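Local coordinates for protein HemO (Neisseria meningitidis, PDB 1J77) that binds heme through an axial histidine and probably cleaves its porphyrin ring oxidatively, as a bacterial heme oxygenase of the all-helical family, at residues 49-54 with 93-98; 86-91 with 131-136; 103-108 with 167-172. All coordinates share one frame; numbering follows the deposited sequence.

Interaction 1: 49-54 with 93-98; sequences QSVFHK and YKFDKE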
ATOM      1  N   GLN A  49       6.610  -1.218   5.107  1.00 16.36           N
ATOM      2  CA  GLN A  49       6.203  -1.547   3.756  1.00 16.07           C
ATOM      3  C   GLN A  49       6.237  -3.073   3.559  1.00 17.70           C
ATOM      4  O   GLN A  49       5.355  -3.636   2.896  1.00 17.93           O
ATOM      5  CB  GLN A  49       7.113  -0.844   2.719  1.00 17.38           C
ATOM      6  CG  GLN A  49       7.044   0.678   2.694  1.00 16.91           C
ATOM      7  CD  GLN A  49       5.851   1.167   1.930  1.00 17.97           C
ATOM      8  OE1 GLN A  49       5.963   1.602   0.766  1.00 21.80           O
ATOM      9  NE2 GLN A  49       4.680   1.123   2.569  1.00 17.58           N
ATOM     10  N   SER A  50       7.246  -3.740   4.111  1.00 18.26           N
ATOM     11  CA  SER A  50       7.348  -5.226   3.985  1.00 18.60           C
ATOM     12  C   SER A  50       6.147  -5.952   4.544  1.00 17.38           C
ATOM     13  O   SER A  50       5.605  -6.895   3.908  1.00 17.46           O
ATOM     14  CB  SER A  50       8.612  -5.781   4.690  1.00 19.68           C
ATOM     15  OG  SER A  50       8.659  -7.194   4.524  1.00 24.06           O
ATOM     16  N   VAL A  51       5.696  -5.543   5.704  1.00 16.87           N
ATOM     17  CA  VAL A  51       4.584  -6.179   6.371  1.00 15.97           C
ATOM     18  C   VAL A  51       3.315  -5.959   5.588  1.00 15.75           C
ATOM     19  O   VAL A  51       2.506  -6.895   5.368  1.00 16.83           O
ATOM     20  CB  VAL A  51       4.403  -5.668   7.828  1.00 16.68           C
ATOM     21  CG1 VAL A  51       3.166  -6.244   8.498  1.00 16.96           C
ATOM     22  CG2 VAL A  51       5.613  -6.003   8.622  1.00 18.50           C
ATOM     23  N   PHE A  52       3.080  -4.726   5.190  1.00 14.86           N
ATOM     24  CA  PHE A  52       1.876  -4.447   4.416  1.00 16.16           C
ATOM     25  C   PHE A  52       1.836  -5.256   3.113  1.00 15.36           C
ATOM     26  O   PHE A  52       0.800  -5.838   2.736  1.00 15.45           O
ATOM     27  CB  PHE A  52       1.711  -2.954   4.124  1.00 16.35           C
ATOM     28  CG  PHE A  52       0.447  -2.659   3.353  1.00 17.55           C
ATOM     29  CD1 PHE A  52      -0.786  -2.671   3.986  1.00 19.04           C
ATOM     30  CD2 PHE A  52       0.500  -2.380   2.031  1.00 20.68           C
ATOM     31  CE1 PHE A  52      -1.954  -2.422   3.262  1.00 21.39           C
ATOM     32  CE2 PHE A  52      -0.680  -2.125   1.333  1.00 23.31           C
ATOM     33  CZ  PHE A  52      -1.848  -2.154   1.957  1.00 20.93           C
ATOM     34  N   HIS A  53       2.931  -5.239   2.377  1.00 16.06           N
ATOM     35  CA  HIS A  53       2.942  -5.949   1.089  1.00 16.26           C
ATOM     36  C   HIS A  53       2.913  -7.468   1.286  1.00 16.50           C
ATOM     37  O   HIS A  53       2.329  -8.182   0.483  1.00 17.72           O
ATOM     38  CB  HIS A  53       4.112  -5.462   0.236  1.00 17.46           C
ATOM     39  CG  HIS A  53       3.788  -4.173  -0.432  1.00 19.02           C
ATOM     40  ND1 HIS A  53       4.184  -2.922   0.027  1.00 22.46           N
ATOM     41  CD2 HIS A  53       2.963  -3.943  -1.474  1.00 20.44           C
ATOM     42  CE1 HIS A  53       3.683  -1.996  -0.768  1.00 21.88           C
ATOM     43  NE2 HIS A  53       2.926  -2.587  -1.676  1.00 23.61           N
ATOM     44  N   LYS A  54       3.481  -7.985   2.355  1.00 17.39           N
ATOM     45  CA  LYS A  54       3.289  -9.411   2.634  1.00 16.96           C
ATOM     46  C   LYS A  54       1.811  -9.746   2.860  1.00 17.29           C
ATOM     47  O   LYS A  54       1.300 -10.766   2.377  1.00 17.22           O
ATOM     48  CB  LYS A  54       4.143  -9.838   3.834  1.00 17.80           C
ATOM     49  CG  LYS A  54       3.889 -11.284   4.330  1.00 19.72           C
ATOM     50  CD  LYS A  54       4.215 -12.324   3.347  1.00 23.08           C
ATOM     51  CE  LYS A  54       3.830 -13.735   3.876  1.00 24.20           C
ATOM     52  NZ  LYS A  54       4.509 -14.793   3.091  1.00 27.14           N
ATOM     53  N   TYR A  93      12.119  -8.938   6.698  1.00 27.52           N
ATOM     54  CA  TYR A  93      11.502  -8.604   7.935  1.00 27.89           C
ATOM     55  C   TYR A  93      10.243  -9.433   8.109  1.00 28.06           C
ATOM     56  O   TYR A  93       9.527  -9.699   7.132  1.00 27.90           O
ATOM     57  CB  TYR A  93      11.217  -7.112   7.977  1.00 26.98           C
ATOM     58  CG  TYR A  93      10.633  -6.659   9.280  1.00 26.75           C
ATOM     59  CD1 TYR A  93      11.415  -6.544  10.429  1.00 28.20           C
ATOM     60  CD2 TYR A  93       9.294  -6.338   9.378  1.00 23.24           C
ATOM     61  CE1 TYR A  93      10.873  -6.120  11.620  1.00 29.04           C
ATOM     62  CE2 TYR A  93       8.736  -5.915  10.549  1.00 25.27           C
ATOM     63  CZ  TYR A  93       9.519  -5.785  11.669  1.00 28.14           C
ATOM     64  OH  TYR A  93       8.909  -5.350  12.811  1.00 31.25           O
ATOM     65  N   LYS A  94      10.018  -9.910   9.324  1.00 29.52           N
ATOM     66  CA  LYS A  94       8.809 -10.640   9.654  1.00 31.72           C
ATOM     67  C   LYS A  94       8.054  -9.948  10.777  1.00 32.61           C
ATOM     68  O   LYS A  94       8.592  -9.721  11.847  1.00 32.64           O
ATOM     69  CB  LYS A  94       9.132 -12.054  10.098  1.00 32.62           C
ATOM     70  CG  LYS A  94       7.923 -12.751  10.723  1.00 35.61           C
ATOM     71  CD  LYS A  94       7.969 -14.262  10.490  1.00 38.61           C
ATOM     72  CE  LYS A  94       6.670 -14.894  10.921  1.00 40.74           C
ATOM     73  NZ  LYS A  94       5.527 -14.166  10.263  1.00 41.18           N
ATOM     74  N   PHE A  95       6.781  -9.652  10.539  1.00 33.99           N
ATOM     75  CA  PHE A  95       5.941  -9.061  11.556  1.00 35.81           C
ATOM     76  C   PHE A  95       5.931  -9.942  12.794  1.00 37.78           C
ATOM     77  O   PHE A  95       5.955 -11.166  12.705  1.00 38.46           O
ATOM     78  CB  PHE A  95       4.520  -8.900  11.030  1.00 35.42           C
ATOM     79  CG  PHE A  95       3.665  -7.933  11.817  1.00 34.81           C
ATOM     80  CD1 PHE A  95       4.174  -6.753  12.297  1.00 32.47           C
ATOM     81  CD2 PHE A  95       2.338  -8.204  12.028  1.00 34.29           C
ATOM     82  CE1 PHE A  95       3.364  -5.859  12.982  1.00 34.14           C
ATOM     83  CE2 PHE A  95       1.536  -7.294  12.728  1.00 33.85           C
ATOM     84  CZ  PHE A  95       2.064  -6.145  13.191  1.00 32.10           C
ATOM     85  N   ASP A  96       5.870  -9.271  13.933  1.00 39.88           N
ATOM     86  CA  ASP A  96       5.854  -9.888  15.254  1.00 41.55           C
ATOM     87  C   ASP A  96       4.502 -10.483  15.568  1.00 41.54           C
ATOM     88  O   ASP A  96       4.401 -11.435  16.341  1.00 41.21           O
ATOM     89  CB  ASP A  96       6.166  -8.821  16.303  1.00 42.57           C
ATOM     90  CG  ASP A  96       7.646  -8.533  16.419  1.00 45.53           C
ATOM     91  OD1 ASP A  96       8.327  -8.425  15.368  1.00 47.68           O
ATOM     92  OD2 ASP A  96       8.214  -8.409  17.529  1.00 48.73           O
ATOM     93  N   LYS A  97       3.453  -9.891  15.001  1.00 41.41           N
ATOM     94  CA  LYS A  97       2.094 -10.355  15.258  1.00 41.34           C
ATOM     95  C   LYS A  97       1.542 -11.085  14.040  1.00 40.37           C
ATOM     96  O   LYS A  97       2.147 -11.069  12.958  1.00 40.30           O
ATOM     97  CB  LYS A  97       1.193  -9.179  15.650  1.00 42.01           C
ATOM     98  CG  LYS A  97       1.932  -8.044  16.379  1.00 43.90           C
ATOM     99  CD  LYS A  97       1.329  -7.758  17.750  1.00 46.19           C
ATOM    100  CE  LYS A  97       2.310  -7.014  18.647  1.00 48.16           C
ATOM    101  NZ  LYS A  97       1.622  -6.344  19.817  1.00 49.74           N
ATOM    102  N   GLU A  98       0.410 -11.746  14.232  1.00 38.49           N
ATOM    103  CA  GLU A  98      -0.244 -12.452  13.165  1.00 37.46           C
ATOM    104  C   GLU A  98      -0.682 -11.482  12.106  1.00 34.41           C
ATOM    105  O   GLU A  98      -1.222 -10.438  12.399  1.00 33.65           O
ATOM    106  CB  GLU A  98      -1.474 -13.167  13.657  1.00 38.43           C
ATOM    107  CG  GLU A  98      -1.730 -14.430  12.878  1.00 41.31           C
ATOM    108  CD  GLU A  98      -3.113 -14.959  13.109  1.00 45.23           C
ATOM    109  OE1 GLU A  98      -3.271 -15.811  14.005  1.00 46.72           O
ATOM    110  OE2 GLU A  98      -4.033 -14.494  12.406  1.00 48.34           O
TER
HETATM  111  O   HOH W   1      10.774  -8.521   3.817  1.00 24.10           O
HETATM  112  O   HOH W   2       6.993  -9.146   5.846  1.00 30.20           O
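Helix 39-60 meets an irregular chain at S50 to Y93 and V51 to F95, where the CA atoms lie 6.7 and 6.1 Å apart. The fold is the all-helical heme oxygenase fold, and 93-98 belongs to the loop between helix 78-87 and helix 104-119. V51 carries the apolar part, one methyl to each aromatic ring. Its CG1 is anti to the backbone N (chi1 175°) and sits over one face of F95, 4.1 Å from the ring centroid in a CH-pi contact. The backbone N of K97 lies over the opposite face of that ring. V51 CG2 comes instead to the edge of the Y93 ring, near its plane, 3.7 Å from CE2. F183 and V187 of helix 167-192 also touch V51, so three parts of the fold meet at this valine. F52, the next residue, touches the heme.

The polar part runs through water. S50 OG is 3.7 Å from Y93 O, and two waters link the residues. The first bonds to S50 OG and accepts from Y93 N at 3.2 Å. The second lies 2.9 Å from S50 OG and donates to Y93 O, also at 2.9 Å.

Interaction 2: 86-91 with 131-136; sequences KDLGEE and LDYNGE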
ATOM      1  N   LYS A  86      17.384  -5.851   1.453  1.00 26.69           N
ATOM      2  CA  LYS A  86      18.703  -6.480   1.178  1.00 28.11           C
ATOM      3  C   LYS A  86      19.762  -5.434   0.830  1.00 29.00           C
ATOM      4  O   LYS A  86      20.886  -5.461   1.381  1.00 29.95           O
ATOM      5  CB  LYS A  86      18.583  -7.529   0.071  1.00 28.24           C
ATOM      6  CG  LYS A  86      19.858  -8.344  -0.154  1.00 30.07           C
ATOM      7  CD  LYS A  86      19.627  -9.489  -1.148  1.00 33.48           C
ATOM      8  CE  LYS A  86      20.868 -10.389  -1.300  1.00 35.08           C
ATOM      9  NZ  LYS A  86      20.687 -11.409  -2.392  1.00 35.53           N
ATOM     10  N   ASP A  87      19.410  -4.547  -0.085  1.00 29.16           N
ATOM     11  CA  ASP A  87      20.278  -3.465  -0.506  1.00 30.22           C
ATOM     12  C   ASP A  87      20.757  -2.696   0.709  1.00 31.75           C
ATOM     13  O   ASP A  87      21.929  -2.272   0.775  1.00 32.69           O
ATOM     14  CB  ASP A  87      19.560  -2.498  -1.441  1.00 29.77           C
ATOM     15  CG  ASP A  87      19.135  -3.113  -2.729  1.00 30.24           C
ATOM     16  OD1 ASP A  87      19.696  -4.187  -3.143  1.00 31.11           O
ATOM     17  OD2 ASP A  87      18.244  -2.572  -3.431  1.00 28.78           O
ATOM     18  N   LEU A  88      19.851  -2.471   1.663  1.00 32.05           N
ATOM     19  CA  LEU A  88      20.197  -1.687   2.851  1.00 32.20           C
ATOM     20  C   LEU A  88      20.872  -2.530   3.946  1.00 31.20           C
ATOM     21  O   LEU A  88      21.086  -2.068   5.059  1.00 31.47           O
ATOM     22  CB  LEU A  88      18.971  -0.937   3.382  1.00 32.90           C
ATOM     23  CG  LEU A  88      18.653   0.444   2.763  1.00 34.81           C
ATOM     24  CD1 LEU A  88      19.654   1.455   3.204  1.00 36.01           C
ATOM     25  CD2 LEU A  88      18.606   0.433   1.255  1.00 34.30           C
ATOM     26  N   GLY A  89      21.207  -3.775   3.631  1.00 30.89           N
ATOM     27  CA  GLY A  89      21.957  -4.598   4.559  1.00 30.50           C
ATOM     28  C   GLY A  89      21.110  -5.324   5.564  1.00 30.68           C
ATOM     29  O   GLY A  89      21.615  -5.817   6.582  1.00 30.57           O
ATOM     30  N   GLU A  90      19.804  -5.399   5.278  1.00 30.33           N
ATOM     31  CA  GLU A  90      18.853  -6.039   6.171  1.00 30.65           C
ATOM     32  C   GLU A  90      18.326  -7.349   5.608  1.00 30.86           C
ATOM     33  O   GLU A  90      18.124  -7.452   4.403  1.00 31.45           O
ATOM     34  CB  GLU A  90      17.608  -5.146   6.329  1.00 30.70           C
ATOM     35  CG  GLU A  90      17.818  -3.854   7.074  1.00 32.48           C
ATOM     36  CD  GLU A  90      18.031  -4.076   8.529  1.00 32.46           C
ATOM     37  OE1 GLU A  90      17.287  -4.884   9.126  1.00 29.72           O
ATOM     38  OE2 GLU A  90      18.975  -3.420   9.074  1.00 34.39           O
ATOM     39  N   GLU A  91      18.009  -8.279   6.499  1.00 31.27           N
ATOM     40  CA  GLU A  91      17.370  -9.522   6.104  1.00 32.30           C
ATOM     41  C   GLU A  91      15.873  -9.311   5.992  1.00 31.40           C
ATOM     42  O   GLU A  91      15.348  -8.293   6.459  1.00 31.45           O
ATOM     43  CB  GLU A  91      17.645 -10.598   7.134  1.00 33.49           C
ATOM     44  CG  GLU A  91      19.088 -11.047   7.099  1.00 37.18           C
ATOM     45  CD  GLU A  91      19.529 -11.648   8.407  1.00 42.58           C
ATOM     46  OE1 GLU A  91      18.961 -11.261   9.459  1.00 46.62           O
ATOM     47  OE2 GLU A  91      20.439 -12.507   8.381  1.00 44.91           O
ATOM     48  N   LEU A 131      18.235  10.512  -0.968  1.00 31.95           N
ATOM     49  CA  LEU A 131      19.126   9.663  -0.188  1.00 32.21           C
ATOM     50  C   LEU A 131      20.011   8.787  -1.068  1.00 33.76           C
ATOM     51  O   LEU A 131      20.753   7.957  -0.555  1.00 33.78           O
ATOM     52  CB  LEU A 131      18.318   8.757   0.736  1.00 32.05           C
ATOM     53  CG  LEU A 131      17.475   9.392   1.854  1.00 30.62           C
ATOM     54  CD1 LEU A 131      16.730   8.336   2.722  1.00 27.92           C
ATOM     55  CD2 LEU A 131      18.363  10.257   2.734  1.00 31.46           C
ATOM     56  N   ASP A 132      19.905   8.979  -2.387  1.00 34.98           N
ATOM     57  CA  ASP A 132      20.637   8.199  -3.391  1.00 36.28           C
ATOM     58  C   ASP A 132      20.014   6.827  -3.581  1.00 36.54           C
ATOM     59  O   ASP A 132      20.635   5.939  -4.166  1.00 37.75           O
ATOM     60  CB  ASP A 132      22.127   8.066  -3.035  1.00 37.20           C
ATOM     61  CG  ASP A 132      22.862   9.385  -3.106  1.00 40.23           C
ATOM     62  OD1 ASP A 132      23.744   9.602  -2.250  1.00 44.78           O
ATOM     63  OD2 ASP A 132      22.621  10.259  -3.965  1.00 41.66           O
ATOM     64  N   TYR A 133      18.806   6.624  -3.056  1.00 35.77           N
ATOM     65  CA  TYR A 133      18.098   5.369  -3.276  1.00 35.42           C
ATOM     66  C   TYR A 133      17.185   5.490  -4.502  1.00 35.58           C
ATOM     67  O   TYR A 133      16.276   6.340  -4.525  1.00 36.06           O
ATOM     68  CB  TYR A 133      17.246   5.007  -2.065  1.00 35.09           C
ATOM     69  CG  TYR A 133      18.009   4.832  -0.777  1.00 33.99           C
ATOM     70  CD1 TYR A 133      17.471   5.249   0.432  1.00 33.96           C
ATOM     71  CD2 TYR A 133      19.254   4.228  -0.759  1.00 34.00           C
ATOM     72  CE1 TYR A 133      18.170   5.094   1.627  1.00 35.13           C
ATOM     73  CE2 TYR A 133      19.952   4.046   0.440  1.00 34.20           C
ATOM     74  CZ  TYR A 133      19.424   4.496   1.618  1.00 34.80           C
ATOM     75  OH  TYR A 133      20.144   4.311   2.792  1.00 35.47           O
ATOM     76  N   ASN A 134      17.391   4.626  -5.495  1.00 34.99           N
ATOM     77  CA  ASN A 134      16.615   4.667  -6.731  1.00 34.64           C
ATOM     78  C   ASN A 134      15.979   3.300  -7.085  1.00 34.38           C
ATOM     79  O   ASN A 134      15.923   2.399  -6.263  1.00 33.34           O
ATOM     80  CB  ASN A 134      17.520   5.116  -7.866  1.00 35.23           C
ATOM     81  CG  ASN A 134      18.829   4.377  -7.860  1.00 36.09           C
ATOM     82  OD1 ASN A 134      18.858   3.159  -7.948  1.00 35.70           O
ATOM     83  ND2 ASN A 134      19.922   5.107  -7.692  1.00 36.49           N
ATOM     84  N   GLY A 135      15.478   3.187  -8.310  1.00 34.41           N
ATOM     85  CA  GLY A 135      14.788   1.991  -8.756  1.00 34.96           C
ATOM     86  C   GLY A 135      15.642   0.759  -8.903  1.00 35.60           C
ATOM     87  O   GLY A 135      15.115  -0.335  -9.151  1.00 35.56           O
ATOM     88  N   GLU A 136      16.947   0.923  -8.730  1.00 36.23           N
ATOM     89  CA  GLU A 136      17.868  -0.200  -8.811  1.00 36.49           C
ATOM     90  C   GLU A 136      18.516  -0.508  -7.478  1.00 35.36           C
ATOM     91  O   GLU A 136      19.253  -1.487  -7.381  1.00 36.57           O
ATOM     92  CB  GLU A 136      18.997   0.065  -9.833  1.00 37.61           C
ATOM     93  CG  GLU A 136      18.544   0.672 -11.152  1.00 40.25           C
ATOM     94  CD  GLU A 136      17.779  -0.278 -12.061  1.00 43.15           C
ATOM     95  OE1 GLU A 136      17.832  -1.516 -11.873  1.00 45.12           O
ATOM     96  OE2 GLU A 136      17.114   0.232 -12.998  1.00 46.30           O
TER
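L88 meets Y133 where the end of helix 78-87 faces the loop after helix 122-129. From CB, which points toward that loop, the L88 chain runs to CG, 4.1 Å from Y133 OH. There it forks over the outer end of the phenol. L88 CD1 lies 3.4 Å from Y133 CZ. L88 CD1 also comes to 2.9 Å from Y133 OH, shorter than normal packing, so its placing is doubtful. L88 CD2 lies over one face of the Y133 ring, offset toward the rim, 3.9 Å from Y133 CE2. The carbonyl O of L131 lies over the centre of the opposite face. Y42 of helix 39-60 also stacks with the Y133 ring, and K39 of that helix touches both L88 and Y133.

A Schellman motif closes helix 78-87, with G89 at positive phi as its C-prime residue, G89 N bonded to K86 O and E90 N to L85 O. A second Schellman motif, at D132, precedes Y133. N134 OD1 accepts from E136 N at 3.0 Å in an Asx turn. D87 OD2 comes only to 4.2 Å from E136 O. This oxygen is held by a salt bridge to R140 and a hydrogen bond from G138 N.

Interaction 3: 103-108 with 167-172; sequences AGNKAI and PEAEAE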
ATOM      1  N   ALA A 103     -10.087 -12.231   2.714  1.00 22.69           N
ATOM      2  CA  ALA A 103     -10.684 -12.984   1.622  1.00 23.69           C
ATOM      3  C   ALA A 103     -11.954 -12.317   1.120  1.00 23.73           C
ATOM      4  O   ALA A 103     -12.443 -11.363   1.732  1.00 23.43           O
ATOM      5  CB  ALA A 103     -11.018 -14.393   2.111  1.00 24.59           C
ATOM      6  N   GLY A 104     -12.446 -12.804  -0.023  1.00 24.13           N
ATOM      7  CA  GLY A 104     -13.724 -12.373  -0.552  1.00 24.09           C
ATOM      8  C   GLY A 104     -13.803 -10.911  -0.938  1.00 23.69           C
ATOM      9  O   GLY A 104     -12.852 -10.335  -1.489  1.00 22.75           O
ATOM     10  N   ASN A 105     -14.976 -10.317  -0.722  1.00 24.01           N
ATOM     11  CA  ASN A 105     -15.190  -8.941  -1.112  1.00 23.73           C
ATOM     12  C   ASN A 105     -14.258  -7.993  -0.360  1.00 23.88           C
ATOM     13  O   ASN A 105     -13.730  -7.064  -0.955  1.00 24.02           O
ATOM     14  CB  ASN A 105     -16.662  -8.565  -0.949  1.00 24.32           C
ATOM     15  CG  ASN A 105     -17.574  -9.342  -1.931  1.00 26.48           C
ATOM     16  OD1 ASN A 105     -17.233  -9.525  -3.088  1.00 29.51           O
ATOM     17  ND2 ASN A 105     -18.744  -9.762  -1.454  1.00 30.55           N
ATOM     18  N   LYS A 106     -14.068  -8.242   0.924  1.00 23.22           N
ATOM     19  CA  LYS A 106     -13.204  -7.381   1.752  1.00 23.26           C
ATOM     20  C   LYS A 106     -11.794  -7.416   1.168  1.00 21.64           C
ATOM     21  O   LYS A 106     -11.089  -6.381   1.208  1.00 20.39           O
ATOM     22  CB  LYS A 106     -13.223  -7.796   3.216  1.00 24.63           C
ATOM     23  CG  LYS A 106     -14.508  -7.403   3.969  1.00 27.87           C
ATOM     24  CD  LYS A 106     -14.513  -7.929   5.388  1.00 30.88           C
ATOM     25  CE  LYS A 106     -14.246  -6.833   6.374  1.00 31.81           C
ATOM     26  NZ  LYS A 106     -14.290  -7.282   7.811  1.00 32.47           N
ATOM     27  N   ALA A 107     -11.342  -8.564   0.627  1.00 20.60           N
ATOM     28  CA  ALA A 107      -9.991  -8.640   0.051  1.00 20.76           C
ATOM     29  C   ALA A 107      -9.840  -7.733  -1.156  1.00 20.22           C
ATOM     30  O   ALA A 107      -8.763  -7.251  -1.445  1.00 20.61           O
ATOM     31  CB  ALA A 107      -9.576 -10.117  -0.279  1.00 20.41           C
ATOM     32  N   ILE A 108     -10.935  -7.481  -1.877  1.00 19.40           N
ATOM     33  CA  ILE A 108     -10.901  -6.552  -3.009  1.00 19.00           C
ATOM     34  C   ILE A 108     -10.534  -5.132  -2.538  1.00 19.11           C
ATOM     35  O   ILE A 108      -9.791  -4.456  -3.217  1.00 18.95           O
ATOM     36  CB  ILE A 108     -12.239  -6.595  -3.788  1.00 20.95           C
ATOM     37  CG1 ILE A 108     -12.505  -8.011  -4.291  1.00 23.13           C
ATOM     38  CG2 ILE A 108     -12.159  -5.639  -4.962  1.00 20.42           C
ATOM     39  CD1 ILE A 108     -13.938  -8.227  -4.751  1.00 27.02           C
ATOM     40  N   PRO A 167     -23.896  -3.530  -5.320  1.00 38.26           N
ATOM     41  CA  PRO A 167     -23.651  -2.471  -4.329  1.00 38.06           C
ATOM     42  C   PRO A 167     -23.356  -3.025  -2.949  1.00 37.63           C
ATOM     43  O   PRO A 167     -22.583  -2.441  -2.167  1.00 36.27           O
ATOM     44  CB  PRO A 167     -24.977  -1.708  -4.289  1.00 38.26           C
ATOM     45  CG  PRO A 167     -25.641  -2.019  -5.576  1.00 38.77           C
ATOM     46  CD  PRO A 167     -25.213  -3.399  -5.968  1.00 38.63           C
ATOM     47  N   GLU A 168     -24.004  -4.146  -2.656  1.00 37.80           N
ATOM     48  CA  GLU A 168     -23.895  -4.829  -1.390  1.00 37.34           C
ATOM     49  C   GLU A 168     -22.455  -5.353  -1.184  1.00 36.60           C
ATOM     50  O   GLU A 168     -21.892  -5.253  -0.090  1.00 36.02           O
ATOM     51  CB  GLU A 168     -24.904  -5.999  -1.360  1.00 38.35           C
ATOM     52  CG  GLU A 168     -26.353  -5.682  -1.826  1.00 39.49           C
ATOM     53  CD  GLU A 168     -26.550  -5.602  -3.342  1.00 41.65           C
ATOM     54  OE1 GLU A 168     -26.578  -6.655  -4.022  1.00 44.53           O
ATOM     55  OE2 GLU A 168     -26.718  -4.481  -3.874  1.00 41.82           O
ATOM     56  N   ALA A 169     -21.883  -5.913  -2.246  1.00 35.14           N
ATOM     57  CA  ALA A 169     -20.519  -6.451  -2.187  1.00 33.91           C
ATOM     58  C   ALA A 169     -19.544  -5.292  -2.164  1.00 32.70           C
ATOM     59  O   ALA A 169     -18.439  -5.426  -1.606  1.00 31.04           O
ATOM     60  CB  ALA A 169     -20.244  -7.327  -3.379  1.00 33.94           C
ATOM     61  N   GLU A 170     -19.916  -4.186  -2.810  1.00 32.00           N
ATOM     62  CA  GLU A 170     -19.078  -2.979  -2.809  1.00 32.11           C
ATOM     63  C   GLU A 170     -18.902  -2.492  -1.389  1.00 31.33           C
ATOM     64  O   GLU A 170     -17.820  -2.070  -1.003  1.00 29.79           O
ATOM     65  CB  GLU A 170     -19.738  -1.838  -3.584  1.00 32.84           C
ATOM     66  CG  GLU A 170     -19.633  -1.894  -5.078  1.00 35.33           C
ATOM     67  CD  GLU A 170     -20.130  -0.604  -5.716  1.00 39.21           C
ATOM     68  OE1 GLU A 170     -19.717   0.503  -5.276  1.00 39.30           O
ATOM     69  OE2 GLU A 170     -20.952  -0.699  -6.641  1.00 42.21           O
ATOM     70  N   ALA A 171     -19.982  -2.489  -0.615  1.00 30.97           N
ATOM     71  CA  ALA A 171     -19.909  -2.043   0.767  1.00 30.96           C
ATOM     72  C   ALA A 171     -18.859  -2.820   1.553  1.00 30.42           C
ATOM     73  O   ALA A 171     -18.083  -2.243   2.314  1.00 30.45           O
ATOM     74  CB  ALA A 171     -21.300  -2.137   1.451  1.00 31.58           C
ATOM     75  N   GLU A 172     -18.818  -4.134   1.360  1.00 29.10           N
ATOM     76  CA  GLU A 172     -17.877  -4.998   2.052  1.00 27.85           C
ATOM     77  C   GLU A 172     -16.470  -4.687   1.587  1.00 25.67           C
ATOM     78  O   GLU A 172     -15.544  -4.584   2.403  1.00 25.17           O
ATOM     79  CB  GLU A 172     -18.226  -6.460   1.788  1.00 28.71           C
ATOM     80  CG  GLU A 172     -19.646  -6.784   2.243  1.00 31.19           C
ATOM     81  CD  GLU A 172     -20.101  -8.209   1.996  1.00 34.12           C
ATOM     82  OE1 GLU A 172     -19.384  -9.004   1.335  1.00 33.91           O
ATOM     83  OE2 GLU A 172     -21.231  -8.530   2.484  1.00 35.85           O
TER
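N105 and E172 meet at an angle near the N-terminal ends of two helices of the heme oxygenase fold. The axes of helix segments 104-108 and 167-172 cross at -65° and come within 8.1 Å. The closest CA pair is K106 and E172, 5.3 Å apart.

N105 is the central side chain. Its CB points toward the other helix. CG is anti to its own carbonyl carbon, and the amide reaches both A169 and E172, which lie one turn apart. The single hydrogen bond of the contact runs from N105 ND2 to E172 OE1. It is 3.0 Å long and nearly straight, with an N-H...acceptor angle of 172°. The oxygen lies almost in the plane of the amide. The donor comes from above the carboxylate plane, and the two flat groups are turned 48° against each other. E172 is extended beyond CG, which carries its carboxylate out to the amide. Its CB packs against N105 CB at 3.8 Å, so aliphatic contact lies beside the polar one.

A169 CB meets the same amide, 3.4 Å from N105 ND2. L165, in the loop before helix 167-192, also touches N105.

K106 takes a different course. Its end leads away from 167-172, and its NZ forms a salt bridge with E179 further along helix 167-192. Near its root, the chain still passes the E172 backbone, with K106 CG 3.4 Å from E172 O.

Interactions 1 and 2 have centres 18 Å apart, and 86-91 and 93-98 are separated by a single residue. The segments of interactions 1 and 2 alternate along the chain, as do those of 2 and 3. Interaction 3 opens after interaction 1 has closed, with centres 23 Å apart. Interactions 2 and 3 lie on opposite sides of the chain's centre, with centres 36 Å apart. Helix 39-60 bears one side of interaction 1 and also touches interaction 2. Helix 167-192 starts in interaction 3 and later reaches V51 and F95 of interaction 1. Together the contacts join loops and helix ends of the single helical fold that holds the heme, which F52 of 49-54 touches.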